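Local atomic coordinates of phosphoribosyltransferase (Thermus thermophilus, PDB entry 1WD5), a protein that has no proven function but belongs to the type I phosphoribosyltransferase family and so probably transfers phosphoribosyl groups as a glycosyltransferase. Residues G46-V51 and P114-K119; S135-L140 and V163-A168. One frame throughout, in Å; residues are numbered along the deposited sequence.

Interaction 1: residues G46-V51 and P114-K119; sequences GGELDV and PKAARK
Asp-50 reaches from strand 48-51 to the backbone of Ala-116, and its side chain can be followed atom by atom. CB heads for the 114-119 loop. CG lies opposite the backbone N (chi1 -167°), which carries the carboxylate outward from the strand and brings CG to 4.0 Å from Ala-116 N. The two oxygens then divide the work. OD1 turns back to the strand, taking a weak bond from Val-51 N and a salt bridge from Arg-110. OD2 accepts the Ala-116 N-H at 3.1 Å; the bond is nearly straight (173°) but arrives from above the carboxylate plane, 44° out of it. The same oxygen forms a long salt bridge with Arg-118 NH2, 3.9 Å away, which approaches with the edge of its guanidinium.

Arg-118 finds its stronger partner in Glu-146, a residue it shares with Lys-115, and Lys-115 CE sits 3.3 Å above the centre of the guanidinium plane. Two residues earlier on the strand, the carboxylate of Glu-48 packs against Ala-116 CB, with CD at 3.9 Å, while its oxygens pair with Arg-113 and Arg-121. With an alanine at Asp-50, the buried Ala-116 N-H would probably lose its acceptor and Arg-110 its carboxylate mate. A carboxylate pinning a loop N-H amid several arginines thus joins the start of strand 48-59 to the connection leading into strand 122-126. This is the end of the parallel part of a phosphoribosyltransferase-type alpha/beta sheet at which strands 48-59 and 26-29 begin; family members bind phosphoribosyl pyrophosphate at the carboxyl-terminal ends of such strands.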
loop_
_atom_site.group_PDB
_atom_site.type_symbol
_atom_site.label_atom_id
_atom_site.label_comp_id
_atom_site.label_asym_id
_atom_site.label_seq_id
_atom_site.Cartn_x
_atom_site.Cartn_y
_atom_site.Cartn_z
ATOM N N GLY A 46 -0.416 -18.296 3.452
ATOM C CA GLY A 46 -0.521 -19.151 2.286
ATOM C C GLY A 46 -1.084 -18.369 1.112
ATOM O O GLY A 46 -1.797 -18.912 0.264
ATOM N N GLY A 47 -0.767 -17.078 1.068
ATOM C CA GLY A 47 -1.248 -16.234 -0.009
ATOM C C GLY A 47 -0.187 -15.971 -1.063
ATOM O O GLY A 47 0.837 -16.658 -1.120
ATOM N N GLU A 48 -0.437 -14.963 -1.891
ATOM C CA GLU A 48 0.472 -14.589 -2.970
ATOM C C GLU A 48 0.961 -13.148 -2.799
ATOM O O GLU A 48 0.164 -12.229 -2.625
ATOM C CB GLU A 48 -0.249 -14.756 -4.310
ATOM C CG GLU A 48 0.482 -14.178 -5.506
ATOM C CD GLU A 48 -0.145 -14.596 -6.824
ATOM O OE1 GLU A 48 -1.390 -14.637 -6.903
ATOM O OE2 GLU A 48 0.607 -14.874 -7.783
ATOM N N LEU A 49 2.274 -12.954 -2.862
ATOM C CA LEU A 49 2.859 -11.627 -2.684
ATOM C C LEU A 49 3.091 -10.855 -3.977
ATOM O O LEU A 49 3.516 -11.412 -4.988
ATOM C CB LEU A 49 4.180 -11.751 -1.916
ATOM C CG LEU A 49 5.033 -10.513 -1.598
ATOM C CD1 LEU A 49 5.776 -10.048 -2.832
ATOM C CD2 LEU A 49 4.152 -9.407 -1.036
ATOM N N ASP A 50 2.787 -9.565 -3.933
ATOM C CA ASP A 50 3.010 -8.681 -5.070
ATOM C C ASP A 50 3.137 -7.273 -4.516
ATOM O O ASP A 50 2.938 -7.038 -3.320
ATOM C CB ASP A 50 1.860 -8.752 -6.089
ATOM C CG ASP A 50 2.212 -8.081 -7.414
ATOM O OD1 ASP A 50 3.388 -7.703 -7.607
ATOM O OD2 ASP A 50 1.318 -7.935 -8.271
ATOM N N VAL A 51 3.487 -6.338 -5.383
ATOM C CA VAL A 51 3.650 -4.964 -4.963
ATOM C C VAL A 51 2.541 -4.121 -5.579
ATOM O O VAL A 51 2.040 -4.437 -6.659
ATOM C CB VAL A 51 5.015 -4.426 -5.428
ATOM C CG1 VAL A 51 5.104 -4.505 -6.952
ATOM C CG2 VAL A 51 5.206 -3.004 -4.961
ATOM N N PRO A 114 5.544 -10.406 -12.710
ATOM C CA PRO A 114 4.380 -9.831 -13.391
ATOM C C PRO A 114 3.240 -9.534 -12.433
ATOM O O PRO A 114 3.100 -10.192 -11.402
ATOM C CB PRO A 114 4.015 -10.907 -14.412
ATOM C CG PRO A 114 4.361 -12.165 -13.683
ATOM C CD PRO A 114 5.714 -11.822 -13.085
ATOM N N LYS A 115 2.428 -8.541 -12.774
ATOM C CA LYS A 115 1.305 -8.164 -11.927
ATOM C C LYS A 115 0.345 -9.328 -11.723
ATOM O O LYS A 115 -0.159 -9.905 -12.688
ATOM C CB LYS A 115 0.551 -6.984 -12.537
ATOM C CG LYS A 115 -0.643 -6.545 -11.708
ATOM C CD LYS A 115 -1.338 -5.335 -12.303
ATOM C CE LYS A 115 -2.484 -4.900 -11.402
ATOM N NZ LYS A 115 -3.180 -3.699 -11.920
ATOM N N ALA A 116 0.095 -9.674 -10.464
ATOM C CA ALA A 116 -0.814 -10.766 -10.142
ATOM C C ALA A 116 -2.251 -10.275 -10.270
ATOM O O ALA A 116 -2.537 -9.106 -10.015
ATOM C CB ALA A 116 -0.557 -11.265 -8.722
ATOM N N ALA A 117 -3.148 -11.171 -10.672
ATOM C CA ALA A 117 -4.556 -10.826 -10.831
ATOM C C ALA A 117 -5.150 -10.433 -9.484
ATOM O O ALA A 117 -4.746 -10.956 -8.443
ATOM C CB ALA A 117 -5.324 -12.014 -11.423
ATOM N N ARG A 118 -6.106 -9.509 -9.504
ATOM C CA ARG A 118 -6.751 -9.047 -8.278
ATOM C C ARG A 118 -8.270 -9.171 -8.341
ATOM O O ARG A 118 -8.939 -9.283 -7.314
ATOM C CB ARG A 118 -6.354 -7.593 -8.013
ATOM C CG ARG A 118 -4.852 -7.422 -7.832
ATOM C CD ARG A 118 -4.396 -5.984 -8.008
ATOM N NE ARG A 118 -2.945 -5.884 -7.875
ATOM C CZ ARG A 118 -2.247 -4.767 -8.030
ATOM N NH1 ARG A 118 -2.863 -3.632 -8.332
ATOM N NH2 ARG A 118 -0.929 -4.786 -7.878
ATOM N N LYS A 119 -8.804 -9.155 -9.558
ATOM C CA LYS A 119 -10.240 -9.252 -9.775
ATOM C C LYS A 119 -10.881 -10.449 -9.083
ATOM O O LYS A 119 -10.450 -11.589 -9.260
ATOM C CB LYS A 119 -10.541 -9.318 -11.277
ATOM C CG LYS A 119 -12.025 -9.373 -11.606
ATOM C CD LYS A 119 -12.258 -9.423 -13.110
ATOM C CE LYS A 119 -13.744 -9.409 -13.439
ATOM N NZ LYS A 119 -13.983 -9.400 -14.911
#

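Interaction 2: residues S135-L140 and V163-A168; sequences SMEAAL and VERLKA
Glu-137 OE2 rests on the aliphatic stem of Arg-165, 3.5 Å from CD and 3.6 Å from CB, rather than on its guanidinium. The two side chains cross at about a right angle. Although the carboxylate and guanidinium planes are only 22° apart, the opposite charges stay out of contact, with OE2 and NE 4.6 Å apart. The other oxygen, OE1, has a long, weak ion pair with Arg-169.

Next to this polar pair, and more deeply buried, lies Leu-166, whose CD2 methyl supplies most of the apolar contact. It meets Met-136 CG at 3.7 Å, Glu-137 CG at 3.8 Å and Leu-140 CD1 at 4.0 Å. Met-136, a selenomethionine, first reaches toward Leu-166 with CG opposite the backbone N (chi1 -174°), then bends at the next two torsions and carries its selenium away; the side chain also touches Val-153 and Val-155 of strand 150-155. Leu-140 likewise packs on that strand.

Over these short segments the axes pass 10.4 Å apart, 3° from parallel; the helices belong to consecutive beta-alpha-beta crossovers of the Rossmann-like phosphoribosyltransferase fold. In this family the loop leading into helix 134-144 typically carries the phosphoribosyl pyrophosphate-binding motif.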
loop_
_atom_site.group_PDB
_atom_site.type_symbol
_atom_site.label_atom_id
_atom_site.label_comp_id
_atom_site.label_asym_id
_atom_site.label_seq_id
_atom_site.Cartn_x
_atom_site.Cartn_y
_atom_site.Cartn_z
ATOM N N SER A 135 -0.227 7.549 1.013
ATOM C CA SER A 135 0.053 6.517 0.025
ATOM C C SER A 135 -0.967 5.382 0.070
ATOM O O SER A 135 -1.392 4.886 -0.975
ATOM C CB SER A 135 1.466 5.962 0.224
ATOM O OG SER A 135 2.430 6.987 0.075
HETATM N N MSE A 136 -1.371 4.978 1.271
HETATM C CA MSE A 136 -2.338 3.894 1.403
HETATM C C MSE A 136 -3.673 4.263 0.764
HETATM O O MSE A 136 -4.307 3.427 0.122
HETATM C CB MSE A 136 -2.550 3.527 2.874
HETATM C CG MSE A 136 -3.426 2.303 3.073
HETATM SE SE MSE A 136 -2.689 0.792 2.393
HETATM C CE MSE A 136 -1.460 0.451 3.635
ATOM N N GLU A 137 -4.100 5.513 0.930
ATOM C CA GLU A 137 -5.364 5.951 0.339
ATOM C C GLU A 137 -5.284 5.883 -1.181
ATOM O O GLU A 137 -6.243 5.493 -1.846
ATOM C CB GLU A 137 -5.714 7.378 0.777
ATOM C CG GLU A 137 -6.205 7.485 2.220
ATOM C CD GLU A 137 -7.029 8.741 2.465
ATOM O OE1 GLU A 137 -8.078 8.894 1.804
ATOM O OE2 GLU A 137 -6.633 9.574 3.311
ATOM N N ALA A 138 -4.138 6.261 -1.736
ATOM C CA ALA A 138 -3.963 6.206 -3.180
ATOM C C ALA A 138 -4.033 4.749 -3.617
ATOM O O ALA A 138 -4.630 4.425 -4.647
ATOM C CB ALA A 138 -2.618 6.810 -3.576
ATOM N N ALA A 139 -3.420 3.868 -2.829
ATOM C CA ALA A 139 -3.424 2.443 -3.146
ATOM C C ALA A 139 -4.856 1.923 -3.168
ATOM O O ALA A 139 -5.234 1.168 -4.059
ATOM C CB ALA A 139 -2.604 1.666 -2.120
ATOM N N LEU A 140 -5.645 2.328 -2.177
ATOM C CA LEU A 140 -7.039 1.903 -2.094
ATOM C C LEU A 140 -7.831 2.365 -3.309
ATOM O O LEU A 140 -8.585 1.593 -3.900
ATOM C CB LEU A 140 -7.696 2.459 -0.822
ATOM C CG LEU A 140 -7.416 1.750 0.506
ATOM C CD1 LEU A 140 -8.058 2.526 1.644
ATOM C CD2 LEU A 140 -7.973 0.333 0.459
ATOM N N VAL A 163 -5.761 6.053 10.845
ATOM C CA VAL A 163 -6.773 5.021 11.008
ATOM C C VAL A 163 -8.156 5.523 10.612
ATOM O O VAL A 163 -8.876 4.861 9.866
ATOM C CB VAL A 163 -6.820 4.513 12.469
ATOM C CG1 VAL A 163 -7.985 3.554 12.652
ATOM C CG2 VAL A 163 -5.508 3.820 12.816
ATOM N N GLU A 164 -8.527 6.699 11.106
ATOM C CA GLU A 164 -9.834 7.256 10.787
ATOM C C GLU A 164 -10.005 7.452 9.281
ATOM O O GLU A 164 -11.051 7.123 8.722
ATOM C CB GLU A 164 -10.037 8.591 11.504
ATOM C CG GLU A 164 -11.501 8.979 11.653
ATOM C CD GLU A 164 -11.690 10.283 12.408
ATOM O OE1 GLU A 164 -11.495 11.360 11.804
ATOM O OE2 GLU A 164 -12.025 10.228 13.613
ATOM N N ARG A 165 -8.982 7.981 8.622
ATOM C CA ARG A 165 -9.062 8.202 7.180
ATOM C C ARG A 165 -9.268 6.897 6.416
ATOM O O ARG A 165 -10.073 6.831 5.488
ATOM C CB ARG A 165 -7.791 8.880 6.660
ATOM C CG ARG A 165 -7.495 10.241 7.266
ATOM C CD ARG A 165 -6.419 10.969 6.467
ATOM N NE ARG A 165 -6.061 12.255 7.064
ATOM C CZ ARG A 165 -5.128 12.423 7.998
ATOM N NH1 ARG A 165 -4.439 11.385 8.459
ATOM N NH2 ARG A 165 -4.888 13.635 8.479
ATOM N N LEU A 166 -8.538 5.860 6.810
ATOM C CA LEU A 166 -8.631 4.569 6.141
ATOM C C LEU A 166 -9.870 3.775 6.523
ATOM O O LEU A 166 -10.528 3.184 5.665
ATOM C CB LEU A 166 -7.380 3.741 6.437
ATOM C CG LEU A 166 -6.078 4.401 5.972
ATOM C CD1 LEU A 166 -4.882 3.624 6.483
ATOM C CD2 LEU A 166 -6.069 4.476 4.461
ATOM N N LYS A 167 -10.185 3.756 7.813
ATOM C CA LYS A 167 -11.343 3.019 8.303
ATOM C C LYS A 167 -12.633 3.548 7.665
ATOM O O LYS A 167 -13.635 2.837 7.570
ATOM C CB LYS A 167 -11.404 3.127 9.827
ATOM C CG LYS A 167 -12.298 2.103 10.504
ATOM C CD LYS A 167 -12.073 2.114 12.005
ATOM C CE LYS A 167 -13.026 1.175 12.717
ATOM N NZ LYS A 167 -12.792 1.193 14.187
ATOM N N ALA A 168 -12.596 4.795 7.209
ATOM C CA ALA A 168 -13.754 5.401 6.570
ATOM C C ALA A 168 -13.987 4.763 5.206
ATOM O O ALA A 168 -15.087 4.833 4.661
ATOM C CB ALA A 168 -13.533 6.905 6.408
#

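The two contacts bury equal areas but illustrate different ways of joining parts of one alpha/beta domain. Interaction 1 is partly buried and lies farther from the chain centre, where a strand start meets an irregular loop; charged groups and a backbone N-H do the joining. Interaction 2 lies deeper and packs helix on helix through aliphatic carbons, with charge kept to its outer margin. The centres of interactions 1 and 2 are about 20 Å apart, on opposite sides of the chain's centre, and the two do not touch. Strand 122-126 links them: the loop of interaction 1 leads into it and helix 134-144 of interaction 2 follows it.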